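Local structure of beta-galactosidase (4CUA) at residues A59-L64 against T171-V176; V81-D86 against I160-A165; K135-L140 against E144-S149. The protein forms the carbohydrate-binding module of a pneumococcal enzyme that hydrolyses terminal beta-galactose residues, and probably binds galactose-containing sugars. All coordinates share one frame; numbering follows the deposited sequence. Where two conformers were deposited one is given.

Contact 1 of 3, residues A59-L64 against T171-V176; sequences ASVGVL and TSITEV. With CA (calcium ion), chain C; EDO (1,2-ethanediol), chain E.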
ATOM      1  N   ALA A  59       1.782   2.750 -10.042  1.00 10.90           N
ATOM      2  CA  ALA A  59       2.379   3.136  -8.755  1.00 10.11           C
ATOM      3  C   ALA A  59       2.162   2.020  -7.746  1.00 10.17           C
ATOM      4  O   ALA A  59       1.297   1.189  -7.912  1.00 10.59           O
ATOM      5  CB  ALA A  59       1.726   4.437  -8.227  1.00 10.81           C
ATOM      6  N   SER A  60       2.958   2.029  -6.703  1.00  9.36           N
ATOM      7  CA  SER A  60       2.830   1.055  -5.613  1.00  9.50           C
ATOM      8  C   SER A  60       2.543   1.809  -4.336  1.00  9.32           C
ATOM      9  O   SER A  60       2.961   2.944  -4.102  1.00  9.06           O
ATOM     10  CB  SER A  60       4.096   0.236  -5.468  1.00 10.11           C
ATOM     11  OG  SER A  60       5.279   0.978  -5.352  1.00  9.72           O
ATOM     12  N   VAL A  61       1.812   1.106  -3.469  1.00  8.44           N
ATOM     13  CA  VAL A  61       1.514   1.490  -2.090  1.00  7.73           C
ATOM     14  C   VAL A  61       1.880   0.324  -1.188  1.00  8.07           C
ATOM     15  O   VAL A  61       1.492  -0.815  -1.500  1.00  8.12           O
ATOM     16  CB  VAL A  61       0.012   1.766  -1.954  1.00  8.06           C
ATOM     17  CG1 VAL A  61      -0.390   1.943  -0.501  1.00  7.84           C
ATOM     18  CG2 VAL A  61      -0.376   3.035  -2.762  1.00  9.19           C
ATOM     19  N   GLY A  62       2.566   0.583  -0.104  1.00  8.17           N
ATOM     20  CA  GLY A  62       2.899  -0.480   0.796  1.00  8.22           C
ATOM     21  C   GLY A  62       3.034  -0.022   2.200  1.00  8.28           C
ATOM     22  O   GLY A  62       2.734   1.149   2.517  1.00  8.14           O
ATOM     23  N   VAL A  63       3.341  -0.985   3.087  1.00  8.15           N
ATOM     24  CA  VAL A  63       3.534  -0.741   4.503  1.00  8.80           C
ATOM     25  C   VAL A  63       4.891  -1.272   4.910  1.00  8.84           C
ATOM     26  O   VAL A  63       5.196  -2.404   4.582  1.00 10.06           O
ATOM     27  CB  VAL A  63       2.394  -1.379   5.333  1.00  9.57           C
ATOM     28  CG1 VAL A  63       2.661  -1.158   6.814  1.00  9.55           C
ATOM     29  CG2 VAL A  63       1.044  -0.789   4.912  1.00 10.07           C
ATOM     30  N   LEU A  64       5.629  -0.463   5.627  1.00  9.09           N
ATOM     31  CA  LEU A  64       6.888  -0.766   6.255  1.00  9.03           C
ATOM     32  C   LEU A  64       6.596  -1.012   7.741  1.00  9.85           C
ATOM     33  O   LEU A  64       6.102  -0.106   8.402  1.00  9.61           O
ATOM     34  CB  LEU A  64       7.874   0.386   6.125  1.00 10.13           C
ATOM     35  CG  LEU A  64       9.214   0.251   6.806  1.00 10.10           C
ATOM     36  CD1 LEU A  64       9.942  -1.009   6.270  1.00 10.71           C
ATOM     37  CD2 LEU A  64      10.040   1.513   6.532  1.00 11.35           C
ATOM     38  N   THR A 171      -5.280   5.530  -9.753  1.00 10.06           N
ATOM     39  CA  THR A 171      -5.706   4.465  -8.846  1.00  9.94           C
ATOM     40  C   THR A 171      -5.963   5.133  -7.515  1.00  9.97           C
ATOM     41  O   THR A 171      -5.381   6.167  -7.198  1.00  9.30           O
ATOM     42  CB  THR A 171      -4.646   3.393  -8.741  1.00 10.99           C
ATOM     43  OG1 THR A 171      -4.455   2.872 -10.076  1.00 13.27           O
ATOM     44  CG2 THR A 171      -5.104   2.244  -7.853  1.00 12.53           C
ATOM     45  N   SER A 172      -6.846   4.527  -6.740  1.00  9.50           N
ATOM     46  CA  SER A 172      -7.271   5.115  -5.491  1.00  8.74           C
ATOM     47  C   SER A 172      -7.567   4.093  -4.374  1.00  7.97           C
ATOM     48  O   SER A 172      -8.285   3.127  -4.586  1.00  8.60           O
ATOM     49  CB  SER A 172      -8.517   5.947  -5.731  1.00  9.17           C
ATOM     50  OG  SER A 172      -9.043   6.568  -4.558  1.00  9.59           O
ATOM     51  N   ILE A 173      -7.105   4.385  -3.175  1.00  7.16           N
ATOM     52  CA  ILE A 173      -7.239   3.524  -1.993  1.00  6.54           C
ATOM     53  C   ILE A 173      -7.560   4.379  -0.780  1.00  6.20           C
ATOM     54  O   ILE A 173      -6.801   5.262  -0.428  1.00  7.25           O
ATOM     55  CB  ILE A 173      -5.936   2.773  -1.732  1.00  6.74           C
ATOM     56  CG1 ILE A 173      -5.614   1.792  -2.852  1.00  7.32           C
ATOM     57  CG2 ILE A 173      -6.003   2.011  -0.389  1.00  6.66           C
ATOM     58  CD1 ILE A 173      -4.204   1.205  -2.761  1.00  7.22           C
ATOM     59  N   THR A 174      -8.677   4.045  -0.097  1.00  6.95           N
ATOM     60  CA  THR A 174      -8.994   4.771   1.164  1.00  7.14           C
ATOM     61  C   THR A 174      -8.254   4.180   2.400  1.00  6.86           C
ATOM     62  O   THR A 174      -7.882   4.918   3.272  1.00  7.25           O
ATOM     63  CB  THR A 174     -10.476   4.879   1.414  1.00  7.71           C
ATOM     64  OG1 THR A 174     -10.685   5.607   2.632  1.00  7.79           O
ATOM     65  CG2 THR A 174     -11.204   3.598   1.455  1.00  8.28           C
ATOM     66  N   GLU A 175      -8.017   2.875   2.378  1.00  7.66           N
ATOM     67  CA  GLU A 175      -7.369   2.198   3.525  1.00  7.57           C
ATOM     68  C   GLU A 175      -6.872   0.868   3.071  1.00  6.90           C
ATOM     69  O   GLU A 175      -7.518   0.213   2.269  1.00  7.69           O
ATOM     70  CB  GLU A 175      -8.398   2.058   4.674  1.00  7.75           C
ATOM     71  CG  GLU A 175      -7.809   1.732   6.043  1.00  8.47           C
ATOM     72  CD  GLU A 175      -7.076   2.830   6.736  1.00  8.71           C
ATOM     73  OE1 GLU A 175      -6.957   3.959   6.220  1.00  8.30           O
ATOM     74  OE2 GLU A 175      -6.570   2.591   7.894  1.00  8.92           O
ATOM     75  N   VAL A 176      -5.736   0.468   3.673  1.00  7.76           N
ATOM     76  CA  VAL A 176      -5.293  -0.909   3.616  1.00  7.60           C
ATOM     77  C   VAL A 176      -5.285  -1.444   5.028  1.00  8.12           C
ATOM     78  O   VAL A 176      -5.205  -0.659   5.980  1.00  8.13           O
ATOM     79  CB  VAL A 176      -3.903  -1.076   3.011  1.00  8.08           C
ATOM     80  CG1 VAL A 176      -3.865  -0.424   1.621  1.00  8.56           C
ATOM     81  CG2 VAL A 176      -2.810  -0.514   3.911  1.00  8.20           C
TER
HETATM   82 CA    CA C2644      -7.735   5.944   5.379  1.00  7.43          CA
HETATM   83  C1  EDO E2646       8.852   2.261  -4.665  1.00 17.51           C
HETATM   84  O1  EDO E2646       9.167   3.558  -4.870  1.00 21.69           O
HETATM   85  C2  EDO E2646       7.942   2.240  -3.368  1.00 16.38           C
HETATM   86  O2  EDO E2646       7.191   1.144  -3.421  1.00 14.74           O
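V63 and V176 meet through one methyl each, CG2 of V63 lying 4.0 Å from CG2 of V176, and the two side chains pass alongside each other, pointing opposite ways. In V63 this methyl stands anti to its carbonyl carbon, beside the backbone N, whereas V176 reaches over with the branch that lies between its own N and carbonyl carbon (chi1 -55°). A second pair repeats the theme: CD1 of I173, at the end of an extended chain, comes to 4.2 Å from CG2 of V61. The backbones stay well apart, with 9.0 Å between CA of V61 and CA of I173, so the two strands meet through side chains alone, as facing layers of a beta-sandwich do, consistent with the galactose-binding-like fold. Beta-branched valine and isoleucine suit this place, because they favour the extended conformation and present compact methyls to the interior.

I173 and V176 are three residues apart and would point to opposite sides of a regular strand. The chain turns a corner at T174 (psi -32°), which brings both inward. The outer side of the corner carries calcium, bound by T174 O at 2.4 Å and by E175 OE1 at 2.3 Å. N33 O, D36 OD1, L38 O and N47 OD1 complete the site. On the other face of strand 58-67 from V61, S60 OG and O2 of a 1,2-ethanediol, probably from the crystallisation liquor, share a hydrogen bond of 2.7 Å.

Between the segments, then, lies purely apolar contact, which depends on shape and burial and has little directionality. Direction comes from the oxygen ligands at the corner, where the carboxylates of E175 and D36 would offset the metal's charge.

Contact 2 of 3, residues V81-D86 against I160-A165; sequences VGFHED and IRMVKA. With EDO (1,2-ethanediol), chain D.
The selenium of M162, a selenomethionine, meets the F83 ring edge-on: SE lies 3.9 Å from CE1 and practically in the ring plane, 89° off its normal. Selenium here replaces the sulfur of methionine, and the arrangement is a Met-aromatic contact made at the rim, where the ring's C-H groups carry partial positive charge. A bend at the last torsion of M162 (chi3 -68°) turns the terminal methyl CE aside while SE stays against the ring. M162 runs at a slant to the F83 side chain, so that SE and not the chain's length meets the ring.

I160 supplies the rest through the end of its extended chain. Its CD1 is 4.5 Å from CZ of F83, again near the plane of the ring, and the same methyl lies 4.5 Å from CG2 of V81. V81 has a further task within its own segment, placing CG1 3.5 Å above one face of the F83 ring, offset toward the rim. The long, unbranched methionine chain suits the distance to be spanned from the facing strand.

That distance is wide, since strands 81-83 and 160-163 run nearly parallel with axes 11.9 Å apart. The four residues form part of the buried core between the layers of the probable beta-sandwich. I173 of strand 172-177 touches V81, F83 and M162, while Y95 and I97 of strand 94-100 pack on M162 and I160 respectively.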
ATOM      1  N   VAL A  81      -7.492  -4.216   0.873  1.00  9.44           N
ATOM      2  CA  VAL A  81      -7.412  -2.892   0.236  1.00  9.21           C
ATOM      3  C   VAL A  81      -8.785  -2.404  -0.109  1.00  8.35           C
ATOM      4  O   VAL A  81      -9.527  -3.017  -0.872  1.00  8.47           O
ATOM      5  CB  VAL A  81      -6.599  -2.937  -1.053  1.00  9.15           C
ATOM      6  CG1 VAL A  81      -6.437  -1.531  -1.659  1.00  9.58           C
ATOM      7  CG2 VAL A  81      -5.266  -3.575  -0.848  1.00  9.13           C
ATOM      8  N   GLY A  82      -9.110  -1.243   0.425  1.00  8.26           N
ATOM      9  CA  GLY A  82     -10.359  -0.568   0.121  1.00  8.09           C
ATOM     10  C   GLY A  82     -10.167   0.379  -1.046  1.00  8.66           C
ATOM     11  O   GLY A  82      -9.711   1.492  -0.861  1.00  8.91           O
ATOM     12  N   PHE A  83     -10.502  -0.066  -2.227  1.00  8.67           N
ATOM     13  CA  PHE A  83     -10.440   0.809  -3.386  1.00  9.20           C
ATOM     14  C   PHE A  83     -11.561   1.823  -3.373  1.00  8.69           C
ATOM     15  O   PHE A  83     -12.723   1.509  -3.046  1.00 10.38           O
ATOM     16  CB  PHE A  83     -10.444  -0.033  -4.681  1.00  9.21           C
ATOM     17  CG  PHE A  83      -9.223  -0.881  -4.841  1.00 10.66           C
ATOM     18  CD1 PHE A  83      -7.992  -0.301  -5.116  1.00 10.03           C
ATOM     19  CD2 PHE A  83      -9.263  -2.267  -4.659  1.00 10.73           C
ATOM     20  CE1 PHE A  83      -6.852  -1.094  -5.237  1.00 11.18           C
ATOM     21  CE2 PHE A  83      -8.127  -3.041  -4.756  1.00 11.32           C
ATOM     22  CZ  PHE A  83      -6.918  -2.459  -5.048  1.00 11.50           C
ATOM     23  N   HIS A  84     -11.275   3.028  -3.856  1.00  8.99           N
ATOM     24  CA  HIS A  84     -12.227   4.086  -4.011  1.00  9.31           C
ATOM     25  C   HIS A  84     -12.373   4.448  -5.477  1.00 10.49           C
ATOM     26  O   HIS A  84     -11.457   4.283  -6.221  1.00 10.37           O
ATOM     27  CB  HIS A  84     -11.827   5.291  -3.117  1.00  9.87           C
ATOM     28  CG  HIS A  84     -12.313   6.622  -3.613  1.00 10.79           C
ATOM     29  ND1 HIS A  84     -11.666   7.300  -4.602  1.00 11.24           N
ATOM     30  CD2 HIS A  84     -13.405   7.354  -3.303  1.00 11.26           C
ATOM     31  CE1 HIS A  84     -12.305   8.426  -4.870  1.00 11.44           C
ATOM     32  NE2 HIS A  84     -13.370   8.491  -4.092  1.00 11.85           N
ATOM     33  N   GLU A  85     -13.535   4.930  -5.855  0.53 11.63           N
ATOM     34  CA  GLU A  85     -13.716   5.378  -7.238  0.53 12.58           C
ATOM     35  C   GLU A  85     -14.604   6.590  -7.306  0.53 12.73           C
ATOM     36  O   GLU A  85     -15.587   6.732  -6.581  0.53 13.63           O
ATOM     37  CB  GLU A  85     -14.307   4.273  -8.122  0.53 13.91           C
ATOM     38  CG  GLU A  85     -15.749   3.920  -7.836  0.53 15.20           C
ATOM     39  CD  GLU A  85     -16.303   2.886  -8.805  0.53 16.66           C
ATOM     40  OE1 GLU A  85     -15.621   2.524  -9.766  0.53 19.32           O
ATOM     41  OE2 GLU A  85     -17.430   2.408  -8.581  0.53 19.39           O
ATOM     42  N   ASP A  86     -14.255   7.456  -8.252  1.00 13.08           N
ATOM     43  CA  ASP A  86     -15.064   8.608  -8.642  1.00 12.83           C
ATOM     44  C   ASP A  86     -14.836   8.780 -10.180  1.00 13.70           C
ATOM     45  O   ASP A  86     -14.313   7.878 -10.805  1.00 13.43           O
ATOM     46  CB  ASP A  86     -14.823   9.841  -7.782  1.00 13.02           C
ATOM     47  CG  ASP A  86     -13.389  10.416  -7.895  1.00 12.55           C
ATOM     48  OD1 ASP A  86     -12.668  10.155  -8.874  1.00 13.41           O
ATOM     49  OD2 ASP A  86     -13.056  11.192  -6.938  1.00 14.40           O
ATOM     50  N   ILE A 160       1.613  -3.269  -2.881  1.00  9.05           N
ATOM     51  CA  ILE A 160       0.791  -3.582  -4.000  1.00  9.01           C
ATOM     52  C   ILE A 160       1.119  -2.559  -5.111  1.00  9.40           C
ATOM     53  O   ILE A 160       0.991  -1.394  -4.940  1.00  8.88           O
ATOM     54  CB  ILE A 160      -0.717  -3.749  -3.635  1.00  9.71           C
ATOM     55  CG1 ILE A 160      -1.509  -4.172  -4.829  1.00 10.01           C
ATOM     56  CG2 ILE A 160      -1.281  -2.465  -2.999  1.00 10.07           C
ATOM     57  CD1 ILE A 160      -2.967  -4.503  -4.577  1.00 10.59           C
ATOM     58  N   ARG A 161       1.547  -3.096  -6.256  1.00 10.46           N
ATOM     59  CA  ARG A 161       2.032  -2.296  -7.399  1.00 10.60           C
ATOM     60  C   ARG A 161       1.014  -2.424  -8.504  1.00 11.09           C
ATOM     61  O   ARG A 161       0.645  -3.551  -8.950  1.00 11.62           O
ATOM     62  CB  ARG A 161       3.403  -2.831  -7.793  1.00 11.23           C
ATOM     63  CG  ARG A 161       4.015  -2.077  -8.983  1.00 12.43           C
ATOM     64  CD  ARG A 161       5.469  -2.376  -9.109  1.00 14.17           C
ATOM     65  NE  ARG A 161       5.789  -3.805  -9.125  1.00 14.48           N
ATOM     66  CZ  ARG A 161       5.657  -4.610 -10.167  1.00 17.73           C
ATOM     67  NH1 ARG A 161       5.258  -4.159 -11.352  1.00 17.15           N
ATOM     68  NH2 ARG A 161       5.988  -5.877 -10.019  1.00 19.61           N
HETATM   69  N   MSE A 162       0.496  -1.284  -8.957  1.00 10.51           N
HETATM   70  CA  MSE A 162      -0.767  -1.224  -9.644  1.00 10.83           C
HETATM   71  C   MSE A 162      -0.799  -0.326 -10.864  1.00 11.17           C
HETATM   72  O   MSE A 162      -0.236   0.761 -10.822  1.00 13.67           O
HETATM   73  CB  MSE A 162      -1.830  -0.590  -8.725  1.00 12.36           C
HETATM   74  CG  MSE A 162      -2.024  -1.448  -7.465  1.00 11.47           C
HETATM   75 SE   MSE A 162      -3.061  -0.476  -6.105  1.00 18.39          SE
HETATM   76  CE  MSE A 162      -1.738   0.892  -5.673  1.00 11.75           C
ATOM     77  N   VAL A 163      -1.409  -0.775 -11.939  1.00 11.75           N
ATOM     78  CA  VAL A 163      -1.566   0.071 -13.125  1.00 13.21           C
ATOM     79  C   VAL A 163      -2.977   0.574 -13.189  1.00 11.36           C
ATOM     80  O   VAL A 163      -3.956  -0.211 -13.080  1.00 13.41           O
ATOM     81  CB  VAL A 163      -1.244  -0.711 -14.411  1.00 14.25           C
ATOM     82  CG1 VAL A 163      -1.310   0.259 -15.577  1.00 15.60           C
ATOM     83  CG2 VAL A 163       0.137  -1.301 -14.348  1.00 13.85           C
ATOM     84  N   LYS A 164      -3.171   1.881 -13.373  1.00 14.27           N
ATOM     85  CA  LYS A 164      -4.500   2.434 -13.443  1.00 14.32           C
ATOM     86  C   LYS A 164      -5.336   1.927 -14.577  1.00 14.55           C
ATOM     87  O   LYS A 164      -4.785   1.508 -15.595  1.00 14.79           O
ATOM     88  CB  LYS A 164      -4.459   3.954 -13.542  1.00 16.06           C
ATOM     89  CG  LYS A 164      -4.034   4.453 -14.911  1.00 15.88           C
ATOM     90  CD  LYS A 164      -4.223   5.954 -15.031  1.00 16.59           C
ATOM     91  CE  LYS A 164      -4.053   6.407 -16.501  1.00 16.79           C
ATOM     92  NZ  LYS A 164      -5.082   5.816 -17.407  1.00 16.97           N
ATOM     93  N   ALA A 165      -6.635   2.014 -14.414  1.00 14.02           N
ATOM     94  CA  ALA A 165      -7.568   1.644 -15.473  1.00 14.73           C
ATOM     95  C   ALA A 165      -7.411   2.687 -16.597  1.00 15.49           C
ATOM     96  O   ALA A 165      -7.221   3.866 -16.356  1.00 15.36           O
ATOM     97  CB  ALA A 165      -8.967   1.638 -14.937  1.00 14.32           C
TER
HETATM   98  C1  EDO D2645      -9.672  11.891  -7.037  1.00 13.82           C
HETATM   99  O1  EDO D2645     -10.854  12.581  -6.669  1.00 14.33           O
HETATM  100  C2  EDO D2645      -8.416  12.507  -6.459  1.00 13.40           C
HETATM  101  O2  EDO D2645      -8.483  12.373  -5.000  1.00 12.04           O

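Contact 3 of 3, residues K135-L140 against E144-S149; sequences KAPAQL and EMNHFS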
ATOM      1  N   LYS A 135      -4.509 -15.690  -3.396  1.00 16.11           N
ATOM      2  CA  LYS A 135      -5.927 -15.787  -3.519  1.00 16.83           C
ATOM      3  C   LYS A 135      -6.433 -14.338  -3.478  1.00 17.26           C
ATOM      4  O   LYS A 135      -6.087 -13.614  -2.563  1.00 17.79           O
ATOM      5  CB  LYS A 135      -6.559 -16.582  -2.388  1.00 21.22           C
ATOM      6  CG  LYS A 135      -6.029 -18.004  -2.231  1.00 26.68           C
ATOM      7  CD  LYS A 135      -6.904 -18.805  -1.263  1.00 31.23           C
ATOM      8  CE  LYS A 135      -6.492 -20.278  -1.267  1.00 37.61           C
ATOM      9  NZ  LYS A 135      -5.192 -20.457  -0.565  1.00 40.17           N
ATOM     10  N   ALA A 136      -7.225 -14.004  -4.464  1.00 18.77           N
ATOM     11  CA  ALA A 136      -7.660 -12.602  -4.677  1.00 18.91           C
ATOM     12  C   ALA A 136      -9.082 -12.641  -5.149  1.00 20.06           C
ATOM     13  O   ALA A 136      -9.556 -13.640  -5.700  1.00 21.23           O
ATOM     14  CB  ALA A 136      -6.805 -11.962  -5.749  1.00 18.42           C
ATOM     15  N   PRO A 137      -9.781 -11.515  -5.035  1.00 20.37           N
ATOM     16  CA  PRO A 137     -11.040 -11.430  -5.719  1.00 17.89           C
ATOM     17  C   PRO A 137     -10.939 -11.646  -7.221  1.00 20.77           C
ATOM     18  O   PRO A 137      -9.972 -11.259  -7.850  1.00 20.13           O
ATOM     19  CB  PRO A 137     -11.527  -9.975  -5.422  1.00 19.61           C
ATOM     20  CG  PRO A 137     -10.628  -9.435  -4.373  1.00 19.59           C
ATOM     21  CD  PRO A 137      -9.361 -10.242  -4.422  1.00 20.65           C
ATOM     22  N   ALA A 138     -11.982 -12.224  -7.829  1.00 22.37           N
ATOM     23  CA  ALA A 138     -11.972 -12.450  -9.286  1.00 26.47           C
ATOM     24  C   ALA A 138     -12.003 -11.142 -10.041  1.00 23.35           C
ATOM     25  O   ALA A 138     -11.431 -11.007 -11.123  1.00 24.94           O
ATOM     26  CB  ALA A 138     -13.160 -13.346  -9.701  1.00 28.36           C
ATOM     27  N   GLN A 139     -12.636 -10.126  -9.441  1.00 21.50           N
ATOM     28  CA  GLN A 139     -12.500  -8.756  -9.921  1.00 21.74           C
ATOM     29  C   GLN A 139     -12.442  -7.808  -8.753  1.00 18.21           C
ATOM     30  O   GLN A 139     -13.214  -7.911  -7.806  1.00 18.73           O
ATOM     31  CB  GLN A 139     -13.633  -8.355 -10.822  1.00 25.83           C
ATOM     32  CG  GLN A 139     -14.994  -8.622 -10.301  1.00 34.65           C
ATOM     33  CD  GLN A 139     -15.950  -9.036 -11.410  1.00 43.98           C
ATOM     34  OE1 GLN A 139     -15.762  -8.716 -12.600  1.00 45.97           O
ATOM     35  NE2 GLN A 139     -16.995  -9.758 -11.017  1.00 50.42           N
ATOM     36  N   LEU A 140     -11.538  -6.851  -8.836  1.00 15.58           N
ATOM     37  CA  LEU A 140     -11.464  -5.820  -7.807  1.00 15.07           C
ATOM     38  C   LEU A 140     -12.699  -4.967  -7.868  1.00 16.61           C
ATOM     39  O   LEU A 140     -13.225  -4.657  -8.962  1.00 18.47           O
ATOM     40  CB  LEU A 140     -10.216  -4.969  -8.056  1.00 13.34           C
ATOM     41  CG  LEU A 140      -8.886  -5.700  -8.109  1.00 14.30           C
ATOM     42  CD1 LEU A 140      -7.755  -4.685  -8.291  1.00 13.62           C
ATOM     43  CD2 LEU A 140      -8.664  -6.563  -6.889  1.00 14.61           C
ATOM     44  N   GLU A 144     -15.488  -1.334  -1.107  1.00 10.41           N
ATOM     45  CA  GLU A 144     -15.383  -2.333  -0.077  1.00 10.59           C
ATOM     46  C   GLU A 144     -13.938  -2.693   0.114  1.00 10.81           C
ATOM     47  O   GLU A 144     -13.106  -2.395  -0.768  1.00 10.52           O
ATOM     48  CB  GLU A 144     -16.202  -3.604  -0.430  1.00 11.76           C
ATOM     49  CG  GLU A 144     -15.648  -4.373  -1.596  1.00 14.50           C
ATOM     50  CD  GLU A 144     -16.568  -5.489  -2.109  1.00 18.13           C
ATOM     51  OE1 GLU A 144     -17.554  -5.177  -2.735  1.00 17.11           O
ATOM     52  OE2 GLU A 144     -16.192  -6.665  -1.944  1.00 23.81           O
HETATM   53  N   MSE A 145     -13.625  -3.369   1.222  1.00  9.85           N
HETATM   54  CA  MSE A 145     -12.282  -3.917   1.473  1.00 10.51           C
HETATM   55  C   MSE A 145     -12.123  -5.158   0.656  1.00 11.69           C
HETATM   56  O   MSE A 145     -12.923  -6.116   0.774  1.00 12.18           O
HETATM   57  CB  MSE A 145     -12.144  -4.221   2.943  1.00 10.79           C
HETATM   58  CG  MSE A 145     -12.267  -3.040   3.898  1.00 11.29           C
HETATM   59 SE   MSE A 145     -11.039  -1.537   3.552  1.00 20.40          SE
HETATM   60  CE  MSE A 145      -9.381  -2.399   4.067  1.00 14.47           C
ATOM     61  N   ASN A 146     -11.140  -5.165  -0.232  1.00 10.50           N
ATOM     62  CA  ASN A 146     -10.853  -6.311  -1.127  1.00 11.65           C
ATOM     63  C   ASN A 146      -9.778  -7.124  -0.452  1.00 11.07           C
ATOM     64  O   ASN A 146      -8.719  -6.623  -0.132  1.00 11.14           O
ATOM     65  CB  ASN A 146     -10.310  -5.810  -2.486  1.00 11.66           C
ATOM     66  CG  ASN A 146     -11.375  -5.194  -3.365  1.00 12.98           C
ATOM     67  OD1 ASN A 146     -11.599  -5.659  -4.475  1.00 15.45           O
ATOM     68  ND2 ASN A 146     -12.067  -4.131  -2.901  1.00 13.29           N
ATOM     69  N   HIS A 147     -10.040  -8.413  -0.221  1.00 11.62           N
ATOM     70  CA  HIS A 147      -9.150  -9.232   0.589  1.00 12.19           C
ATOM     71  C   HIS A 147      -8.280 -10.159  -0.250  1.00 12.19           C
ATOM     72  O   HIS A 147      -8.777 -10.791  -1.160  1.00 14.75           O
ATOM     73  CB  HIS A 147     -10.016 -10.091   1.530  1.00 13.14           C
ATOM     74  CG  HIS A 147     -10.883  -9.290   2.407  1.00 14.06           C
ATOM     75  ND1 HIS A 147     -10.385  -8.526   3.415  1.00 19.28           N
ATOM     76  CD2 HIS A 147     -12.205  -9.077   2.388  1.00 17.42           C
ATOM     77  CE1 HIS A 147     -11.373  -7.886   4.020  1.00 18.68           C
ATOM     78  NE2 HIS A 147     -12.488  -8.226   3.434  1.00 16.91           N
ATOM     79  N   PHE A 148      -7.011 -10.164   0.079  1.00 12.34           N
ATOM     80  CA  PHE A 148      -5.968 -10.981  -0.527  1.00 13.57           C
ATOM     81  C   PHE A 148      -5.289 -11.836   0.526  1.00 13.46           C
ATOM     82  O   PHE A 148      -5.132 -11.434   1.669  1.00 14.00           O
ATOM     83  CB  PHE A 148      -4.875 -10.075  -1.158  1.00 12.60           C
ATOM     84  CG  PHE A 148      -5.394  -9.095  -2.153  1.00 13.23           C
ATOM     85  CD1 PHE A 148      -5.607  -9.416  -3.475  1.00 12.80           C
ATOM     86  CD2 PHE A 148      -5.681  -7.789  -1.749  1.00 13.59           C
ATOM     87  CE1 PHE A 148      -6.084  -8.481  -4.388  1.00 13.93           C
ATOM     88  CE2 PHE A 148      -6.147  -6.861  -2.667  1.00 14.07           C
ATOM     89  CZ  PHE A 148      -6.341  -7.188  -3.990  1.00 14.35           C
ATOM     90  N   SER A 149      -4.954 -13.085   0.143  1.00 16.53           N
ATOM     91  CA  SER A 149      -4.187 -13.959   1.005  1.00 15.64           C
ATOM     92  C   SER A 149      -3.164 -14.697   0.132  1.00 12.38           C
ATOM     93  O   SER A 149      -3.365 -14.826  -1.076  1.00 15.05           O
ATOM     94  CB  SER A 149      -5.080 -14.915   1.794  1.00 17.89           C
ATOM     95  OG  SER A 149      -5.774 -15.808   0.963  1.00 19.92           O
TER
HETATM   96  O   HOH W   1      -4.108 -18.272   1.349  1.00 31.34           O
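F148 and L140 share a first torsion, CG anti to the carbonyl carbon (chi1 -56° and -57°), and this carries both ends in between loop and strand, against each other. There CD2 of L140 comes to 3.8 Å from CZ of F148, near the plane of the ring. A136 touches the same rim, its CB 3.6 Å from CD1 of F148. P137 crosses the phenylalanine at about a right angle, with its CD 3.7 Å from CE1 in an oblique approach. A small alanine and a rigid proline suit a loop that must follow an aromatic ring closely.

Beside this apolar patch, K135 and S149 form a single antiparallel hydrogen-bonded bridge. K135 N donates to S149 O at 2.7 Å and almost straight (175°), while S149 N returns a 3.0 Å bond to K135 O. K135 O also receives a CA-H...O contact from CA of F148, 3.3 Å away. At the opposite end of the contact, N146 faces L140 with OD1.

The long aliphatic chain of K135 leads outward to a water, which accepts from NZ at 3.1 Å and is also hydrogen-bonded to S149 OG. Chemically the contact is graded: a two-bond bridge with a hydrated charge at the exposed end, F148 buried in the middle, and an amide whose ND2 donates to K141 O in the connecting turn, with weaker bonds to E144 O and V81 O.

Taken from the N terminus, residues 59-64 open the longest loop, which contact 1 closes only near the C terminus at 171-176. Within it, segment 81-86 begins the loop that contact 2 closes at 160-165, and within that contact 3 shuts a short turn between 135-140 and 144-149. The three are therefore concentric and none cross. Hydrogen bonds join them as well: A59 O with M162 N and S172 OG with H84 ND1 link contacts 1 and 2, while V81 O with N146 N links contacts 2 and 3. Contacts 1 and 2 bring facing strands together in the core of what is probably a galactose-binding-like beta-sandwich; contact 3 fastens a peripheral loop to strand 145-155.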